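LP1413 - SCCmec type IV-encoded DNA binding protein (Staphylococcus aureus, PDB 6BTC) probably binds DNA, single-stranded DNA in particular, with a small winged-helix domain encoded by staphylococcal cassette chromosome elements. Local coordinates at residues P64-G69 / L76-G81; K6-L11 / Q46-R51; F14-S19 / R51-W56. One frame throughout, in Å; residues are numbered along the deposited sequence.

Overall arrangement
The three contacts follow one path through a small domain of winged-helix topology. Contacts 2 and 3 both join helix 6-21 to helix 43-59, about 9 Å apart, centre to centre, and they meet where Val49 CG1 approaches Ile15 CG1. Contact 3 is the core, near the chain's centre and built from aliphatic groups on aromatic rings; contact 2, nearer the helix starts, is partly buried and sets leucine and valine beside a glutamine amide lying on glutamate methylenes. Contact 1, across the centre from contact 2, is the hairpin of strands 65-71 and 74-79, held by backbone hydrogen bonds. Its Phe65 and Tyr77 rings reach contact 3, packing on Trp56 and Phe53.

Contact 1: residues P64-G69 / L76-G81; sequences PFKIVG and LYQKIG
The carbonyl oxygen of Lys66 accepts the backbone N-H of Gln78, with N to O 2.9 Å, and the same oxygen receives the CA-H of Tyr77 as a weaker C-H...O contact. In return Lys66 N donates to Gln78 O, completing a hydrogen-bonded antiparallel pair. Farther along, Val68 N points almost straight at Leu76 O (2.9 Å, N-H...O 175°). The register slips by one residue between the Ile67-Tyr77 and Gly69-Leu76 pairs, a beta bulge at Val68. At the other end Ile80 N donates a hydrogen bond to Pro64 O from above the carbonyl plane, 3.0 Å away. Strands 65-71 and 74-79 thus form the hairpin that corresponds to the wing of a winged-helix fold. Phe65, Ile67, Tyr77 and Lys79 share one face; there Ile67 CG1 lies alongside the Tyr77 ring, 3.8 Å from CE1, while Phe65 and Tyr77 both touch Ile57 of helix 43-59. Lys79 bends at its second torsion (chi2 83°), which lays CD 3.7 Å from Phe65 CE1 and CE against the Pro64 ring; its NZ is hydrogen-bonded to Phe20 O and Gln22 O. On the face of Lys66 and Gln78 the two side chains extend next to each other in the same direction, Lys66 CE 3.4 Å from Gln78 OE1. Val68 CG1 comes to that oxygen crosswise, at 3.6 Å, whereas Gln78 NE2 is bonded to Gly25 O, just before strand 27-28.

Contact 2: residues K6-L11 / Q46-R51; sequences KQQEKL and QREVGR
Helices 6-11 and 46-51 run at 51° to one another with their axes 9.5 Å apart, and the backbones come nearest at Gln8 and Val49, whose CA atoms are 6.2 Å apart. Val49 fills the centre. Its CG2 methyl lies against Gln8 CB and is 3.6 Å from Gln8 O, while Leu11 meets both methyls, its CG 3.9 Å from Val49 CG1 and its CD2 3.8 Å from Val49 CG2. The extended side chain of Gln8 brings its amide against the aliphatic part of Glu48: OE1 is 3.3 Å from Glu48 CG, and NE2 3.5 Å from Glu48 CB. Glu48 then bends at chi2 (57°) and carries its carboxylate away from helix 6-11. Beyond the two segments, Gln8 NE2 donates to Asp45 OD1, and Tyr30 of helix 30-34 touches both Leu11 and Val49. The helices are therefore joined here by methyl contacts on the side facing Tyr30, and the amide's polar link to helix 43-59 is made one turn earlier, through Asp45, with the Glu48 methylenes serving as an apolar surface for the amide.

Contact 3: residues F14-S19 / R51-W56; sequences FIIAKS and RRFAYW
Ile16 and Trp56 meet in the core of the winged-helix domain, where helix 6-21 packs on helix 43-59, which corresponds to the recognition helix of that fold. Segments 14-19 and 51-56 form the central part of that interface, with axes 11.0 Å apart and inclined at 43°, and with Phe53 and Trp56 projecting between them. Ile16 and Trp56 reach toward each other across the interface. The CD1 methyl of Ile16 rests over one face of the indole, 3.2 Å from the centroid of the six-membered ring and only 11° off its normal, a CH-pi contact that is very tight as modelled; CE3 is the nearest ring atom, 3.3 Å from CD1. A bend at chi2 (-60°) brings this methyl inward, although the side chain leaves the backbone beside, rather than toward, the other helix. The same CD1 also stands at the edge of the Phe53 ring, 4.0 Å from CD1 of Phe53, and so fills the corner between the two aromatics. Phe53 receives a second isoleucine on its face: Ile15 CG2 lies 3.8 Å from the ring centroid, displaced toward CD1, and the Ile15 side chain lies roughly perpendicular to that of Phe53. Ser19 completes the row, its CB near the plane of the Phe53 ring at 4.2 Å from CE1. Its OG bonds back to Ile16 O within the same helix, though the modelled bond is improbably short and its length doubtful. Around this core, Tyr30 and Leu33 of helix 30-34 touch Ile15, and Leu33 also packs on Ser19. Trp56 touches Leu63 ahead of strand 65-71, and Ser19 touches Phe65, bringing the hairpin up to the helices.

Contact 1: residues P64-G69 / L76-G81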
loop_
_atom_site.group_PDB
_atom_site.type_symbol
_atom_site.label_atom_id
_atom_site.label_comp_id
_atom_site.label_asym_id
_atom_site.label_seq_id
_atom_site.Cartn_x
_atom_site.Cartn_y
_atom_site.Cartn_z
ATOM N N PRO A 64 0.595 11.165 2.672
ATOM C CA PRO A 64 0.941 11.833 1.411
ATOM C C PRO A 64 0.530 11.020 0.187
ATOM O O PRO A 64 1.348 10.723 -0.688
ATOM C CB PRO A 64 2.460 11.966 1.523
ATOM C CG PRO A 64 2.869 10.743 2.259
ATOM C CD PRO A 64 1.758 10.464 3.249
ATOM N N PHE A 65 -0.753 10.674 0.121
ATOM C CA PHE A 65 -1.289 9.871 -0.967
ATOM C C PHE A 65 -2.692 10.349 -1.288
ATOM O O PHE A 65 -3.392 10.866 -0.426
ATOM C CB PHE A 65 -1.364 8.369 -0.626
ATOM C CG PHE A 65 -0.085 7.787 -0.095
ATOM C CD1 PHE A 65 0.943 7.450 -0.944
ATOM C CD2 PHE A 65 0.065 7.535 1.250
ATOM C CE1 PHE A 65 2.126 6.886 -0.455
ATOM C CE2 PHE A 65 1.236 6.974 1.747
ATOM C CZ PHE A 65 2.269 6.650 0.883
ATOM N N LYS A 66 -3.107 10.147 -2.530
ATOM C CA LYS A 66 -4.501 10.302 -2.885
ATOM C C LYS A 66 -4.833 9.325 -4.001
ATOM O O LYS A 66 -3.948 8.783 -4.669
ATOM C CB LYS A 66 -4.814 11.740 -3.308
ATOM C CG LYS A 66 -4.228 12.149 -4.634
ATOM C CD LYS A 66 -4.396 13.649 -4.863
ATOM C CE LYS A 66 -3.785 14.098 -6.192
ATOM N NZ LYS A 66 -3.854 15.591 -6.360
ATOM N N ILE A 67 -6.127 9.111 -4.192
ATOM C CA ILE A 67 -6.638 8.250 -5.248
ATOM C C ILE A 67 -6.873 9.104 -6.481
ATOM O O ILE A 67 -7.471 10.184 -6.389
ATOM C CB ILE A 67 -7.939 7.557 -4.800
ATOM C CG1 ILE A 67 -7.689 6.714 -3.552
ATOM C CG2 ILE A 67 -8.508 6.702 -5.920
ATOM C CD1 ILE A 67 -8.953 6.126 -2.949
ATOM N N VAL A 68 -6.419 8.626 -7.641
ATOM C CA VAL A 68 -6.485 9.409 -8.871
ATOM C C VAL A 68 -7.280 8.728 -9.969
ATOM O O VAL A 68 -7.589 9.378 -10.979
ATOM C CB VAL A 68 -5.074 9.768 -9.395
ATOM C CG1 VAL A 68 -4.397 10.722 -8.446
ATOM C CG2 VAL A 68 -4.222 8.534 -9.585
ATOM N N GLY A 69 -7.639 7.466 -9.809
ATOM C CA GLY A 69 -8.317 6.723 -10.858
ATOM C C GLY A 69 -8.186 5.229 -10.611
ATOM O O GLY A 69 -8.063 4.787 -9.472
ATOM N N LEU A 76 -5.866 3.274 -8.454
ATOM C CA LEU A 76 -4.604 3.938 -8.765
ATOM C C LEU A 76 -4.351 5.042 -7.742
ATOM O O LEU A 76 -5.156 5.971 -7.610
ATOM C CB LEU A 76 -4.627 4.515 -10.177
ATOM C CG LEU A 76 -3.285 5.056 -10.691
ATOM C CD1 LEU A 76 -2.204 3.964 -10.728
ATOM C CD2 LEU A 76 -3.461 5.649 -12.069
ATOM N N TYR A 77 -3.243 4.935 -7.025
ATOM C CA TYR A 77 -2.831 5.941 -6.063
ATOM C C TYR A 77 -1.741 6.837 -6.648
ATOM O O TYR A 77 -1.106 6.515 -7.656
ATOM C CB TYR A 77 -2.319 5.290 -4.778
ATOM C CG TYR A 77 -3.306 4.335 -4.140
ATOM C CD1 TYR A 77 -4.357 4.804 -3.362
ATOM C CD2 TYR A 77 -3.175 2.962 -4.305
ATOM C CE1 TYR A 77 -5.252 3.936 -2.775
ATOM C CE2 TYR A 77 -4.069 2.084 -3.722
ATOM C CZ TYR A 77 -5.102 2.576 -2.961
ATOM O OH TYR A 77 -5.993 1.704 -2.381
ATOM N N GLN A 78 -1.541 7.980 -5.996
ATOM C CA GLN A 78 -0.464 8.891 -6.338
ATOM C C GLN A 78 0.161 9.409 -5.060
ATOM O O GLN A 78 -0.554 9.838 -4.148
ATOM C CB GLN A 78 -0.964 10.066 -7.184
ATOM C CG GLN A 78 0.132 11.066 -7.521
ATOM C CD GLN A 78 -0.344 12.147 -8.463
ATOM O OE1 GLN A 78 -1.414 12.728 -8.285
ATOM N NE2 GLN A 78 0.445 12.412 -9.485
ATOM N N LYS A 79 1.484 9.304 -4.976
ATOM C CA LYS A 79 2.248 9.984 -3.943
ATOM C C LYS A 79 2.249 11.487 -4.223
ATOM O O LYS A 79 2.561 11.922 -5.335
ATOM C CB LYS A 79 3.667 9.436 -3.918
ATOM C CG LYS A 79 4.614 10.088 -2.937
ATOM C CD LYS A 79 4.466 9.515 -1.550
ATOM C CE LYS A 79 5.334 10.258 -0.575
ATOM N NZ LYS A 79 6.774 10.093 -0.884
ATOM N N ILE A 80 1.888 12.283 -3.221
ATOM C CA ILE A 80 1.784 13.724 -3.384
ATOM C C ILE A 80 2.754 14.389 -2.427
ATOM O O ILE A 80 3.344 13.757 -1.554
ATOM C CB ILE A 80 0.352 14.252 -3.166
ATOM C CG1 ILE A 80 -0.090 14.042 -1.714
ATOM C CG2 ILE A 80 -0.612 13.550 -4.113
ATOM C CD1 ILE A 80 -1.411 14.719 -1.380
ATOM N N GLY A 81 2.887 15.691 -2.588
ATOM C CA GLY A 81 3.918 16.409 -1.890
ATOM C C GLY A 81 3.578 16.645 -0.435
ATOM O O GLY A 81 2.427 16.869 -0.053
#

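Contact 2: residues K6-L11 / Q46-R51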
loop_
_atom_site.group_PDB
_atom_site.type_symbol
_atom_site.label_atom_id
_atom_site.label_comp_id
_atom_site.label_asym_id
_atom_site.label_seq_id
_atom_site.Cartn_x
_atom_site.Cartn_y
_atom_site.Cartn_z
ATOM N N LYS A 6 1.891 -13.395 11.663
ATOM C CA LYS A 6 3.240 -12.858 11.476
ATOM C C LYS A 6 3.537 -12.603 10.003
ATOM O O LYS A 6 4.219 -11.631 9.658
ATOM C CB LYS A 6 4.280 -13.818 12.058
ATOM C CG LYS A 6 4.315 -13.910 13.583
ATOM C CD LYS A 6 4.921 -12.668 14.222
ATOM C CE LYS A 6 5.646 -13.011 15.517
ATOM N NZ LYS A 6 6.165 -11.800 16.210
ATOM N N GLN A 7 3.029 -13.466 9.121
ATOM C CA GLN A 7 3.320 -13.350 7.697
ATOM C C GLN A 7 2.698 -12.089 7.101
ATOM O O GLN A 7 3.319 -11.416 6.267
ATOM C CB GLN A 7 2.802 -14.586 6.961
ATOM C CG GLN A 7 3.246 -15.923 7.556
ATOM C CD GLN A 7 2.304 -17.061 7.192
ATOM O OE1 GLN A 7 1.105 -17.009 7.486
ATOM N NE2 GLN A 7 2.842 -18.093 6.547
ATOM N N GLN A 8 1.465 -11.763 7.495
ATOM C CA GLN A 8 0.805 -10.584 6.943
ATOM C C GLN A 8 1.381 -9.305 7.532
ATOM O O GLN A 8 1.525 -8.305 6.825
ATOM C CB GLN A 8 -0.698 -10.665 7.183
ATOM C CG GLN A 8 -1.371 -11.755 6.377
ATOM C CD GLN A 8 -2.781 -12.036 6.850
ATOM O OE1 GLN A 8 -3.250 -11.448 7.827
ATOM N NE2 GLN A 8 -3.468 -12.942 6.158
ATOM N N GLU A 9 1.742 -9.322 8.816
ATOM C CA GLU A 9 2.411 -8.168 9.400
ATOM C C GLU A 9 3.661 -7.806 8.614
ATOM O O GLU A 9 3.957 -6.623 8.420
ATOM C CB GLU A 9 2.778 -8.438 10.860
ATOM C CG GLU A 9 1.594 -8.687 11.785
ATOM C CD GLU A 9 0.770 -7.436 12.065
ATOM O OE1 GLU A 9 1.318 -6.311 11.960
ATOM O OE2 GLU A 9 -0.432 -7.589 12.394
ATOM N N LYS A 10 4.415 -8.814 8.162
ATOM C CA LYS A 10 5.672 -8.545 7.469
ATOM C C LYS A 10 5.414 -7.940 6.098
ATOM O O LYS A 10 6.044 -6.950 5.720
ATOM C CB LYS A 10 6.500 -9.828 7.341
ATOM C CG LYS A 10 7.197 -10.258 8.629
ATOM C CD LYS A 10 8.052 -11.508 8.418
ATOM C CE LYS A 10 8.651 -12.018 9.724
ATOM N NZ LYS A 10 9.425 -13.279 9.538
ATOM N N LEU A 11 4.504 -8.535 5.330
ATOM C CA LEU A 11 4.163 -7.976 4.032
ATOM C C LEU A 11 3.573 -6.572 4.169
ATOM O O LEU A 11 3.909 -5.676 3.386
ATOM C CB LEU A 11 3.192 -8.906 3.304
ATOM C CG LEU A 11 2.590 -8.350 2.010
ATOM C CD1 LEU A 11 3.682 -8.003 1.013
ATOM C CD2 LEU A 11 1.626 -9.320 1.380
ATOM N N GLN A 46 -1.988 -12.234 0.571
ATOM C CA GLN A 46 -1.861 -11.076 -0.304
ATOM C C GLN A 46 -3.121 -10.225 -0.249
ATOM O O GLN A 46 -3.049 -8.997 -0.119
ATOM C CB GLN A 46 -1.573 -11.518 -1.745
ATOM C CG GLN A 46 -0.175 -12.080 -1.955
ATOM C CD GLN A 46 0.116 -12.440 -3.402
ATOM O OE1 GLN A 46 -0.794 -12.619 -4.209
ATOM N NE2 GLN A 46 1.397 -12.546 -3.734
ATOM N N ARG A 47 -4.289 -10.869 -0.318
ATOM C CA ARG A 47 -5.545 -10.130 -0.368
ATOM C C ARG A 47 -5.881 -9.501 0.979
ATOM O O ARG A 47 -6.391 -8.377 1.031
ATOM C CB ARG A 47 -6.661 -11.052 -0.839
ATOM C CG ARG A 47 -6.516 -11.429 -2.303
ATOM C CD ARG A 47 -7.442 -12.562 -2.708
ATOM N NE ARG A 47 -7.366 -12.822 -4.143
ATOM C CZ ARG A 47 -7.819 -13.923 -4.734
ATOM N NH1 ARG A 47 -8.382 -14.887 -4.017
ATOM N NH2 ARG A 47 -7.700 -14.063 -6.049
ATOM N N GLU A 48 -5.597 -10.192 2.082
ATOM C CA GLU A 48 -5.817 -9.580 3.390
ATOM C C GLU A 48 -5.002 -8.296 3.533
ATOM O O GLU A 48 -5.512 -7.272 4.001
ATOM C CB GLU A 48 -5.468 -10.567 4.508
ATOM C CG GLU A 48 -5.550 -9.977 5.926
ATOM C CD GLU A 48 -6.924 -9.393 6.257
ATOM O OE1 GLU A 48 -7.901 -9.739 5.558
ATOM O OE2 GLU A 48 -7.024 -8.588 7.215
ATOM N N VAL A 49 -3.724 -8.332 3.146
ATOM C CA VAL A 49 -2.887 -7.143 3.264
ATOM C C VAL A 49 -3.365 -6.063 2.306
ATOM O O VAL A 49 -3.367 -4.877 2.645
ATOM C CB VAL A 49 -1.407 -7.489 3.025
ATOM C CG1 VAL A 49 -0.557 -6.212 2.988
ATOM C CG2 VAL A 49 -0.906 -8.425 4.117
ATOM N N GLY A 50 -3.765 -6.452 1.096
ATOM C CA GLY A 50 -4.301 -5.485 0.156
ATOM C C GLY A 50 -5.427 -4.673 0.752
ATOM O O GLY A 50 -5.467 -3.446 0.625
ATOM N N ARG A 51 -6.354 -5.346 1.435
ATOM C CA ARG A 51 -7.508 -4.647 1.984
ATOM C C ARG A 51 -7.121 -3.819 3.203
ATOM O O ARG A 51 -7.582 -2.683 3.359
ATOM C CB ARG A 51 -8.614 -5.646 2.318
ATOM C CG ARG A 51 -9.341 -6.201 1.078
ATOM C CD ARG A 51 -10.520 -7.116 1.445
ATOM N NE ARG A 51 -10.126 -8.516 1.628
ATOM C CZ ARG A 51 -10.255 -9.477 0.710
ATOM N NH1 ARG A 51 -10.780 -9.221 -0.486
ATOM N NH2 ARG A 51 -9.856 -10.711 0.991
#

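Contact 3: residues F14-S19 / R51-W56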
loop_
_atom_site.group_PDB
_atom_site.type_symbol
_atom_site.label_atom_id
_atom_site.label_comp_id
_atom_site.label_asym_id
_atom_site.label_seq_id
_atom_site.Cartn_x
_atom_site.Cartn_y
_atom_site.Cartn_z
ATOM N N PHE A 14 6.065 -3.926 4.842
ATOM C CA PHE A 14 6.824 -3.643 3.628
ATOM C C PHE A 14 6.033 -2.745 2.692
ATOM O O PHE A 14 6.574 -1.785 2.134
ATOM C CB PHE A 14 7.196 -4.943 2.901
ATOM C CG PHE A 14 7.671 -4.723 1.484
ATOM C CD1 PHE A 14 8.951 -4.253 1.232
ATOM C CD2 PHE A 14 6.836 -4.960 0.414
ATOM C CE1 PHE A 14 9.382 -4.032 -0.071
ATOM C CE2 PHE A 14 7.266 -4.740 -0.894
ATOM C CZ PHE A 14 8.543 -4.278 -1.128
ATOM N N ILE A 15 4.764 -3.078 2.465
ATOM C CA ILE A 15 3.937 -2.298 1.555
ATOM C C ILE A 15 3.881 -0.849 2.013
ATOM O O ILE A 15 4.001 0.078 1.206
ATOM C CB ILE A 15 2.535 -2.920 1.458
ATOM C CG1 ILE A 15 2.603 -4.309 0.825
ATOM C CG2 ILE A 15 1.580 -2.010 0.677
ATOM C CD1 ILE A 15 2.880 -4.326 -0.665
ATOM N N ILE A 16 3.711 -0.635 3.318
ATOM C CA ILE A 16 3.633 0.714 3.866
ATOM C C ILE A 16 4.911 1.478 3.549
ATOM O O ILE A 16 4.877 2.576 2.985
ATOM C CB ILE A 16 3.381 0.660 5.387
ATOM C CG1 ILE A 16 2.005 0.061 5.697
ATOM C CG2 ILE A 16 3.525 2.038 6.019
ATOM C CD1 ILE A 16 0.828 0.821 5.097
ATOM N N ALA A 17 6.052 0.914 3.941
ATOM C CA ALA A 17 7.336 1.560 3.700
ATOM C C ALA A 17 7.537 1.829 2.214
ATOM O O ALA A 17 7.911 2.936 1.814
ATOM C CB ALA A 17 8.456 0.683 4.252
ATOM N N LYS A 18 7.250 0.833 1.376
ATOM C CA LYS A 18 7.427 0.997 -0.060
ATOM C C LYS A 18 6.523 2.100 -0.618
ATOM O O LYS A 18 6.914 2.803 -1.554
ATOM C CB LYS A 18 7.163 -0.336 -0.764
ATOM C CG LYS A 18 7.677 -0.428 -2.193
ATOM C CD LYS A 18 9.209 -0.487 -2.273
ATOM C CE LYS A 18 9.683 -0.512 -3.742
ATOM N NZ LYS A 18 11.175 -0.479 -3.902
ATOM N N SER A 19 5.319 2.275 -0.069
ATOM C CA SER A 19 4.462 3.357 -0.550
ATOM C C SER A 19 5.064 4.720 -0.218
ATOM O O SER A 19 5.073 5.622 -1.060
ATOM C CB SER A 19 3.062 3.230 0.046
ATOM O OG SER A 19 3.109 3.543 1.432
ATOM N N ARG A 51 -6.354 -5.346 1.435
ATOM C CA ARG A 51 -7.508 -4.647 1.984
ATOM C C ARG A 51 -7.121 -3.819 3.203
ATOM O O ARG A 51 -7.582 -2.683 3.359
ATOM C CB ARG A 51 -8.614 -5.646 2.318
ATOM C CG ARG A 51 -9.341 -6.201 1.078
ATOM C CD ARG A 51 -10.520 -7.116 1.445
ATOM N NE ARG A 51 -10.126 -8.516 1.628
ATOM C CZ ARG A 51 -10.255 -9.477 0.710
ATOM N NH1 ARG A 51 -10.780 -9.221 -0.486
ATOM N NH2 ARG A 51 -9.856 -10.711 0.991
ATOM N N ARG A 52 -6.254 -4.344 4.068
ATOM C CA ARG A 52 -5.792 -3.523 5.180
ATOM C C ARG A 52 -5.042 -2.293 4.673
ATOM O O ARG A 52 -5.037 -1.245 5.334
ATOM C CB ARG A 52 -4.912 -4.346 6.119
ATOM C CG ARG A 52 -4.420 -3.556 7.328
ATOM C CD ARG A 52 -3.390 -4.306 8.143
ATOM N NE ARG A 52 -2.925 -3.473 9.242
ATOM C CZ ARG A 52 -1.948 -3.803 10.076
ATOM N NH1 ARG A 52 -1.323 -4.968 9.947
ATOM N NH2 ARG A 52 -1.604 -2.968 11.051
ATOM N N PHE A 53 -4.413 -2.398 3.500
ATOM C CA PHE A 53 -3.688 -1.273 2.922
ATOM C C PHE A 53 -4.648 -0.264 2.314
ATOM O O PHE A 53 -4.514 0.939 2.539
ATOM C CB PHE A 53 -2.707 -1.769 1.859
ATOM C CG PHE A 53 -2.050 -0.670 1.077
ATOM C CD1 PHE A 53 -1.044 0.095 1.637
ATOM C CD2 PHE A 53 -2.432 -0.418 -0.227
ATOM C CE1 PHE A 53 -0.434 1.092 0.909
ATOM C CE2 PHE A 53 -1.834 0.580 -0.954
ATOM C CZ PHE A 53 -0.831 1.334 -0.383
ATOM N N ALA A 54 -5.627 -0.753 1.560
ATOM C CA ALA A 54 -6.589 0.118 0.910
ATOM C C ALA A 54 -7.355 0.975 1.912
ATOM O O ALA A 54 -7.779 2.084 1.572
ATOM C CB ALA A 54 -7.555 -0.721 0.082
ATOM N N TYR A 55 -7.535 0.490 3.145
ATOM C CA TYR A 55 -8.293 1.234 4.142
ATOM C C TYR A 55 -7.390 2.088 5.018
ATOM O O TYR A 55 -7.799 3.173 5.456
ATOM C CB TYR A 55 -9.149 0.261 4.978
ATOM C CG TYR A 55 -10.425 -0.131 4.237
ATOM C CD1 TYR A 55 -10.401 -1.067 3.217
ATOM C CD2 TYR A 55 -11.637 0.485 4.523
ATOM C CE1 TYR A 55 -11.545 -1.394 2.513
ATOM C CE2 TYR A 55 -12.793 0.163 3.821
ATOM C CZ TYR A 55 -12.740 -0.774 2.817
ATOM O OH TYR A 55 -13.883 -1.108 2.113
ATOM N N TRP A 56 -6.158 1.642 5.251
ATOM C CA TRP A 56 -5.166 2.497 5.888
ATOM C C TRP A 56 -4.990 3.790 5.109
ATOM O O TRP A 56 -4.969 4.887 5.680
ATOM C CB TRP A 56 -3.839 1.756 5.967
ATOM C CG TRP A 56 -2.700 2.601 6.368
ATOM C CD1 TRP A 56 -2.406 3.035 7.623
ATOM C CD2 TRP A 56 -1.677 3.121 5.512
ATOM N NE1 TRP A 56 -1.262 3.794 7.607
ATOM C CE2 TRP A 56 -0.794 3.859 6.319
ATOM C CE3 TRP A 56 -1.420 3.029 4.141
ATOM C CZ2 TRP A 56 0.330 4.497 5.802
ATOM C CZ3 TRP A 56 -0.307 3.660 3.635
ATOM C CH2 TRP A 56 0.550 4.388 4.459
#